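Local coordinates for protein glycoside Hydrolase (Bacteroides uniformis, PDB 5T9X) that probably hydrolyses agarose or related red-algal galactans as a family 16 glycoside hydrolase of a human gut symbiont, at residues T124-D129 with K319-K324; H207-P212 with S312-T317. All blocks are in the same frame, centred on the assembly; numbering follows the deposited sequence.

Contact 1: T124-D129 with K319-K324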
ATOM      1  N   THR A 124      13.230   4.401   6.899  1.00 33.18           N
ATOM      2  CA  THR A 124      13.752   3.132   7.355  1.00 33.15           C
ATOM      3  C   THR A 124      15.151   3.297   7.956  1.00 32.28           C
ATOM      4  O   THR A 124      15.996   3.934   7.371  1.00 36.24           O
ATOM      5  CB  THR A 124      13.811   2.174   6.179  1.00 32.47           C
ATOM      6  OG1 THR A 124      12.498   2.070   5.644  1.00 35.39           O
ATOM      7  CG2 THR A 124      14.274   0.803   6.597  1.00 32.78           C
ATOM      8  N   SER A 125      15.383   2.709   9.120  1.00 31.46           N
ATOM      9  CA  SER A 125      16.683   2.737   9.754  1.00 31.02           C
ATOM     10  C   SER A 125      16.902   1.431  10.460  1.00 30.87           C
ATOM     11  O   SER A 125      16.000   0.615  10.542  1.00 32.51           O
ATOM     12  CB  SER A 125      16.780   3.897  10.746  1.00 30.47           C
ATOM     13  OG  SER A 125      16.051   3.646  11.934  1.00 31.27           O
ATOM     14  N   ARG A 126      18.108   1.254  10.975  1.00 31.47           N
ATOM     15  CA  ARG A 126      18.448   0.121  11.815  1.00 31.87           C
ATOM     16  C   ARG A 126      19.536   0.562  12.789  1.00 33.74           C
ATOM     17  O   ARG A 126      20.695   0.682  12.401  1.00 31.24           O
ATOM     18  CB  ARG A 126      18.915  -1.072  10.960  1.00 30.51           C
ATOM     19  CG  ARG A 126      19.233  -2.306  11.784  1.00 28.58           C
ATOM     20  CD  ARG A 126      19.699  -3.477  10.954  1.00 28.04           C
ATOM     21  NE  ARG A 126      18.687  -3.942  10.010  1.00 28.26           N
ATOM     22  CZ  ARG A 126      18.877  -4.166   8.705  1.00 29.01           C
ATOM     23  NH1 ARG A 126      20.060  -4.010   8.136  1.00 28.34           N
ATOM     24  NH2 ARG A 126      17.860  -4.568   7.941  1.00 30.97           N
ATOM     25  N   PRO A 127      19.180   0.793  14.057  1.00 37.97           N
ATOM     26  CA  PRO A 127      20.192   1.115  15.068  1.00 41.42           C
ATOM     27  C   PRO A 127      21.280   0.033  15.258  1.00 45.94           C
ATOM     28  O   PRO A 127      21.116  -1.105  14.804  1.00 47.74           O
ATOM     29  CB  PRO A 127      19.377   1.232  16.355  1.00 40.26           C
ATOM     30  CG  PRO A 127      17.976   1.402  15.931  1.00 40.43           C
ATOM     31  CD  PRO A 127      17.841   0.672  14.647  1.00 39.08           C
ATOM     32  N   ASP A 128      22.374   0.390  15.927  1.00 50.99           N
ATOM     33  CA  ASP A 128      23.431  -0.589  16.254  1.00 57.24           C
ATOM     34  C   ASP A 128      22.908  -1.609  17.261  1.00 53.66           C
ATOM     35  O   ASP A 128      23.142  -2.804  17.143  1.00 48.43           O
ATOM     36  CB  ASP A 128      24.663   0.105  16.863  1.00 62.04           C
ATOM     37  CG  ASP A 128      25.362   1.037  15.890  1.00 67.67           C
ATOM     38  OD1 ASP A 128      25.451   0.694  14.689  1.00 66.83           O
ATOM     39  OD2 ASP A 128      25.834   2.112  16.338  1.00 74.58           O
ATOM     40  N   ASP A 129      22.180  -1.092  18.244  1.00 52.58           N
ATOM     41  CA  ASP A 129      21.609  -1.882  19.327  1.00 51.97           C
ATOM     42  C   ASP A 129      20.258  -2.578  19.004  1.00 47.37           C
ATOM     43  O   ASP A 129      19.596  -3.057  19.917  1.00 46.85           O
ATOM     44  CB  ASP A 129      21.452  -0.975  20.574  1.00 56.43           C
ATOM     45  CG  ASP A 129      20.633   0.299  20.288  1.00 64.17           C
ATOM     46  OD1 ASP A 129      21.035   1.070  19.380  1.00 67.02           O
ATOM     47  OD2 ASP A 129      19.606   0.534  20.962  1.00 69.11           O
ATOM     48  N   LYS A 319      24.719  -0.842   4.865  1.00 37.24           N
ATOM     49  CA  LYS A 319      25.325   0.071   3.880  1.00 38.09           C
ATOM     50  C   LYS A 319      24.223   0.784   3.075  1.00 39.79           C
ATOM     51  O   LYS A 319      24.214   2.012   3.027  1.00 42.12           O
ATOM     52  CB  LYS A 319      26.330  -0.662   2.974  1.00 37.33           C
ATOM     53  CG  LYS A 319      27.354   0.238   2.288  1.00 38.49           C
ATOM     54  N   GLU A 320      23.275   0.024   2.504  1.00 38.27           N
ATOM     55  CA  GLU A 320      22.109   0.598   1.781  1.00 36.56           C
ATOM     56  C   GLU A 320      21.294   1.597   2.634  1.00 34.06           C
ATOM     57  O   GLU A 320      20.821   2.605   2.124  1.00 30.38           O
ATOM     58  CB  GLU A 320      21.175  -0.511   1.250  1.00 38.25           C
ATOM     59  CG  GLU A 320      21.711  -1.354   0.078  1.00 39.22           C
ATOM     60  CD  GLU A 320      20.931  -2.665  -0.189  1.00 39.54           C
ATOM     61  OE1 GLU A 320      20.157  -3.128   0.679  1.00 39.68           O
ATOM     62  OE2 GLU A 320      21.092  -3.270  -1.279  1.00 39.24           O
ATOM     63  N   LEU A 321      21.165   1.328   3.933  1.00 34.61           N
ATOM     64  CA  LEU A 321      20.471   2.250   4.850  1.00 34.81           C
ATOM     65  C   LEU A 321      21.240   3.525   5.227  1.00 36.15           C
ATOM     66  O   LEU A 321      20.661   4.398   5.850  1.00 33.36           O
ATOM     67  CB  LEU A 321      20.069   1.535   6.134  1.00 32.22           C
ATOM     68  CG  LEU A 321      19.135   0.346   5.989  1.00 32.53           C
ATOM     69  CD1 LEU A 321      19.036  -0.361   7.332  1.00 33.07           C
ATOM     70  CD2 LEU A 321      17.756   0.733   5.476  1.00 32.28           C
ATOM     71  N   MET A 322      22.529   3.634   4.882  1.00 42.86           N
ATOM     72  CA  MET A 322      23.272   4.919   5.024  1.00 46.20           C
ATOM     73  C   MET A 322      22.630   6.071   4.214  1.00 42.05           C
ATOM     74  O   MET A 322      22.709   7.223   4.603  1.00 41.14           O
ATOM     75  CB  MET A 322      24.768   4.780   4.616  1.00 54.17           C
ATOM     76  CG  MET A 322      25.662   3.899   5.501  1.00 60.24           C
ATOM     77  SD  MET A 322      25.468   4.137   7.292  1.00 76.08           S
ATOM     78  CE  MET A 322      26.195   5.763   7.613  1.00 71.46           C
ATOM     79  N   ASN A 323      22.021   5.738   3.082  1.00 40.45           N
ATOM     80  CA  ASN A 323      21.310   6.687   2.233  1.00 39.97           C
ATOM     81  C   ASN A 323      19.816   6.723   2.596  1.00 38.96           C
ATOM     82  O   ASN A 323      19.052   5.851   2.175  1.00 36.65           O
ATOM     83  CB  ASN A 323      21.490   6.263   0.767  1.00 39.35           C
ATOM     84  CG  ASN A 323      20.914   7.261  -0.197  1.00 40.15           C
ATOM     85  OD1 ASN A 323      19.951   7.975   0.103  1.00 43.36           O
ATOM     86  ND2 ASN A 323      21.503   7.327  -1.366  1.00 41.50           N
ATOM     87  N   LYS A 324      19.403   7.745   3.338  1.00 40.09           N
ATOM     88  CA  LYS A 324      18.057   7.799   3.896  1.00 41.72           C
ATOM     89  C   LYS A 324      16.969   8.142   2.867  1.00 42.17           C
ATOM     90  O   LYS A 324      15.824   7.688   3.015  1.00 38.78           O
ATOM     91  CB  LYS A 324      18.009   8.762   5.081  1.00 47.03           C
ATOM     92  CG  LYS A 324      18.955   8.359   6.206  1.00 53.53           C
ATOM     93  CD  LYS A 324      18.675   9.133   7.485  1.00 60.32           C
ATOM     94  CE  LYS A 324      19.842   9.015   8.464  1.00 66.49           C
ATOM     95  NZ  LYS A 324      19.480   9.412   9.862  1.00 67.45           N
TER

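Contact 2: H207-P212 with S312-T317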
ATOM      1  N   HIS A 207      15.787 -18.199  -5.702  1.00 76.94           N
ATOM      2  CA  HIS A 207      14.709 -17.479  -6.400  1.00 71.20           C
ATOM      3  C   HIS A 207      15.196 -16.266  -7.252  1.00 63.26           C
ATOM      4  O   HIS A 207      16.207 -15.607  -6.951  1.00 52.62           O
ATOM      5  CB  HIS A 207      13.662 -16.973  -5.363  1.00 76.57           C
ATOM      6  CG  HIS A 207      12.893 -18.051  -4.641  1.00 75.11           C
ATOM      7  ND1 HIS A 207      11.801 -18.690  -5.194  1.00 74.60           N
ATOM      8  CD2 HIS A 207      13.025 -18.553  -3.387  1.00 80.06           C
ATOM      9  CE1 HIS A 207      11.314 -19.564  -4.325  1.00 75.24           C
ATOM     10  NE2 HIS A 207      12.040 -19.504  -3.222  1.00 77.25           N
ATOM     11  N   LYS A 208      14.454 -15.989  -8.325  1.00 62.50           N
ATOM     12  CA  LYS A 208      14.355 -14.633  -8.879  1.00 59.28           C
ATOM     13  C   LYS A 208      13.127 -13.977  -8.186  1.00 48.40           C
ATOM     14  O   LYS A 208      12.139 -14.657  -7.868  1.00 44.67           O
ATOM     15  CB  LYS A 208      14.204 -14.677 -10.405  1.00 61.89           C
ATOM     16  N   PHE A 209      13.224 -12.682  -7.889  1.00 39.85           N
ATOM     17  CA  PHE A 209      12.095 -11.916  -7.355  1.00 35.75           C
ATOM     18  C   PHE A 209      11.617 -10.863  -8.360  1.00 32.75           C
ATOM     19  O   PHE A 209      12.354 -10.444  -9.254  1.00 31.62           O
ATOM     20  CB  PHE A 209      12.465 -11.261  -6.031  1.00 35.58           C
ATOM     21  CG  PHE A 209      12.636 -12.235  -4.902  1.00 36.08           C
ATOM     22  CD1 PHE A 209      11.623 -12.445  -3.988  1.00 36.09           C
ATOM     23  CD2 PHE A 209      13.818 -12.958  -4.763  1.00 37.62           C
ATOM     24  CE1 PHE A 209      11.781 -13.358  -2.946  1.00 38.06           C
ATOM     25  CE2 PHE A 209      13.992 -13.867  -3.725  1.00 37.41           C
ATOM     26  CZ  PHE A 209      12.972 -14.069  -2.811  1.00 38.26           C
ATOM     27  N   TYR A 210      10.363 -10.451  -8.220  1.00 30.87           N
ATOM     28  CA  TYR A 210       9.802  -9.397  -9.076  1.00 29.52           C
ATOM     29  C   TYR A 210      10.521  -8.070  -8.786  1.00 29.04           C
ATOM     30  O   TYR A 210      10.796  -7.716  -7.625  1.00 26.73           O
ATOM     31  CB  TYR A 210       8.267  -9.286  -8.909  1.00 27.80           C
ATOM     32  CG  TYR A 210       7.462 -10.391  -9.616  1.00 26.55           C
ATOM     33  CD1 TYR A 210       7.364 -10.432 -11.009  1.00 28.28           C
ATOM     34  CD2 TYR A 210       6.793 -11.368  -8.904  1.00 25.50           C
ATOM     35  CE1 TYR A 210       6.616 -11.416 -11.664  1.00 27.19           C
ATOM     36  CE2 TYR A 210       6.053 -12.358  -9.542  1.00 25.65           C
ATOM     37  CZ  TYR A 210       5.962 -12.386 -10.925  1.00 26.32           C
ATOM     38  OH  TYR A 210       5.237 -13.378 -11.580  1.00 24.69           O
ATOM     39  N   GLY A 211      10.844  -7.367  -9.868  1.00 29.79           N
ATOM     40  CA  GLY A 211      11.741  -6.211  -9.825  1.00 29.11           C
ATOM     41  C   GLY A 211      11.063  -4.850  -9.854  1.00 28.69           C
ATOM     42  O   GLY A 211       9.849  -4.747  -9.693  1.00 27.79           O
ATOM     43  N   PRO A 212      11.856  -3.791 -10.085  1.00 26.72           N
ATOM     44  CA  PRO A 212      11.388  -2.422  -9.983  1.00 25.50           C
ATOM     45  C   PRO A 212      10.612  -1.915 -11.194  1.00 25.99           C
ATOM     46  O   PRO A 212      10.243  -0.736 -11.229  1.00 24.65           O
ATOM     47  CB  PRO A 212      12.695  -1.641  -9.806  1.00 25.72           C
ATOM     48  CG  PRO A 212      13.694  -2.423 -10.585  1.00 25.37           C
ATOM     49  CD  PRO A 212      13.309  -3.855 -10.363  1.00 25.84           C
ATOM     50  N   SER A 312      15.379 -14.772   2.353  1.00 31.09           N
ATOM     51  CA  SER A 312      16.186 -15.089   1.189  1.00 31.04           C
ATOM     52  C   SER A 312      17.259 -14.023   0.870  1.00 29.94           C
ATOM     53  O   SER A 312      17.832 -14.039  -0.222  1.00 29.84           O
ATOM     54  CB  SER A 312      15.265 -15.325  -0.020  1.00 32.31           C
ATOM     55  OG  SER A 312      14.266 -16.296   0.303  1.00 34.80           O
ATOM     56  N   GLY A 313      17.554 -13.129   1.811  1.00 27.97           N
ATOM     57  CA  GLY A 313      18.630 -12.159   1.641  1.00 28.05           C
ATOM     58  C   GLY A 313      18.246 -10.772   1.114  1.00 29.53           C
ATOM     59  O   GLY A 313      19.133  -9.972   0.792  1.00 28.52           O
ATOM     60  N   LEU A 314      16.952 -10.451   1.032  1.00 29.15           N
ATOM     61  CA  LEU A 314      16.539  -9.130   0.520  1.00 29.12           C
ATOM     62  C   LEU A 314      16.177  -8.114   1.612  1.00 29.12           C
ATOM     63  O   LEU A 314      15.551  -7.093   1.321  1.00 31.94           O
ATOM     64  CB  LEU A 314      15.422  -9.285  -0.534  1.00 28.76           C
ATOM     65  CG  LEU A 314      16.010  -9.863  -1.815  1.00 29.04           C
ATOM     66  CD1 LEU A 314      14.989 -10.650  -2.591  1.00 30.85           C
ATOM     67  CD2 LEU A 314      16.571  -8.771  -2.683  1.00 30.66           C
ATOM     68  N   SER A 315      16.573  -8.369   2.858  1.00 29.19           N
ATOM     69  CA  SER A 315      16.486  -7.351   3.900  1.00 29.10           C
ATOM     70  C   SER A 315      17.523  -6.280   3.520  1.00 31.29           C
ATOM     71  O   SER A 315      18.541  -6.611   2.918  1.00 33.18           O
ATOM     72  CB  SER A 315      16.759  -7.955   5.269  1.00 29.15           C
ATOM     73  OG  SER A 315      16.652  -6.988   6.315  1.00 31.02           O
ATOM     74  N   PRO A 316      17.241  -4.986   3.778  1.00 33.55           N
ATOM     75  CA  PRO A 316      18.245  -3.970   3.430  1.00 33.62           C
ATOM     76  C   PRO A 316      19.498  -4.063   4.294  1.00 34.83           C
ATOM     77  O   PRO A 316      19.394  -4.242   5.509  1.00 35.01           O
ATOM     78  CB  PRO A 316      17.545  -2.642   3.713  1.00 32.80           C
ATOM     79  CG  PRO A 316      16.121  -2.965   3.824  1.00 33.99           C
ATOM     80  CD  PRO A 316      15.988  -4.381   4.251  1.00 33.28           C
ATOM     81  N   THR A 317      20.660  -3.914   3.658  1.00 36.15           N
ATOM     82  CA  THR A 317      21.964  -3.951   4.353  1.00 34.95           C
ATOM     83  C   THR A 317      22.167  -2.657   5.124  1.00 34.99           C
ATOM     84  O   THR A 317      21.571  -1.626   4.808  1.00 35.98           O
ATOM     85  CB  THR A 317      23.149  -4.137   3.362  1.00 32.99           C
ATOM     86  OG1 THR A 317      23.282  -2.975   2.521  1.00 34.66           O
ATOM     87  CG2 THR A 317      22.953  -5.366   2.485  1.00 30.98           C
TER

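Contact 1: T124-D129 with K319-K324
At one end of the GH16 beta-sandwich, the loop that leaves strand 119-122 meets a short turn of the loop before strand 329-341, and L321 is the residue that joins T124 and R126 across them. No hydrogen bond crosses between the segments; the contact is made by the leucine methyls. L321 points toward 124-129 and forks there. Its CD2 reaches T124 CG2 at 3.7 Å, a methyl-to-methyl touch, while its CD1 lies against R126 CB, also at 3.7 Å. CD1 also sits over one face of the R126 guanidinium, 3.9 Å above the plane and toward its rim, with NH1 the nearest nitrogen. The two side chains meet at about a right angle. R126 leaves the backbone with CG anti to the N (chi1 -178°) and bends at chi3 (-62°), which brings the guanidinium face under L321 CD1. Its three nitrogens are bonded outside the two segments, NE to G146 O, NH1 to P316 O and NH2 to T147 OG1, so three bonds fix the plane on which the methyl rests. An alanine in place of L321 would take away both methyls, and is likely to leave T124 CG2, R126 CB and this guanidinium face without their apolar neighbour from the turn. The turn itself is closed by a backbone bond from M322 N to K319 O, 3.0 Å long. T124 turns its methyl to the leucine because CG2 is anti to the backbone N, while OG1 bonds T149 OG1 of strand 140-154.

Contact 2: H207-P212 with S312-T317
A Schellman motif ends the short helix 307-310, and just past it S312 and L314 pack against F209 from the loop between strands 188-195 and 215-224. G313, with positive phi (95°), is the C-prime residue: its N bonds A310 O, and L314 N bonds R309 O. S312 and L314, the residues flanking this glycine, both direct their side chains at the phenylalanine. The main contact is a CH-pi interaction. L314 CD1 stands over one face of the F209 ring, 3.6 Å from its centroid and 19° off the ring normal. It is displaced toward one side of the ring, so that CD2 is the nearest carbon at 3.4 Å and CE2 follows at 3.6 Å. The two side chains slide past one another in opposite directions and bridge backbones whose nearest CA atoms, those of F209 and L314, are 9.5 Å apart. F209 has CG anti to its carbonyl carbon (chi1 -70°), which carries the ring out from the loop toward the helix end, where it also touches R309. Backbone bonding between F209 and V201 ties the base of this side chain to the preceding part of the same loop. The carbonyls of G313 and L314 are bonded as well, by R200 NH2 and T174 OG1 respectively. At the far end of the ring S312 comes in obliquely, its CB 3.8 Å from F209 CZ.

Both contacts draw on the long loop between helix 307-310 and strand 329-341, contact 2 on its beginning and contact 1 on its later turn, and their centres lie about 17 Å apart. Both segments of contact 2 fall in sequence between those of contact 1. Contact 2 is the more buried, S312 and L314 both being enclosed; contact 1 is only partly so, T124 being the one buried residue among those that touch. Each uses a leucine, but in contact 2 one methyl lies on an aromatic ring, while in contact 1 two methyls part between an arginine and a threonine. That arginine bonds into 312-317, where L321 CD2 also packs on P316 CB. R200 spans both, bonding G313 and S315 and pairing with E320.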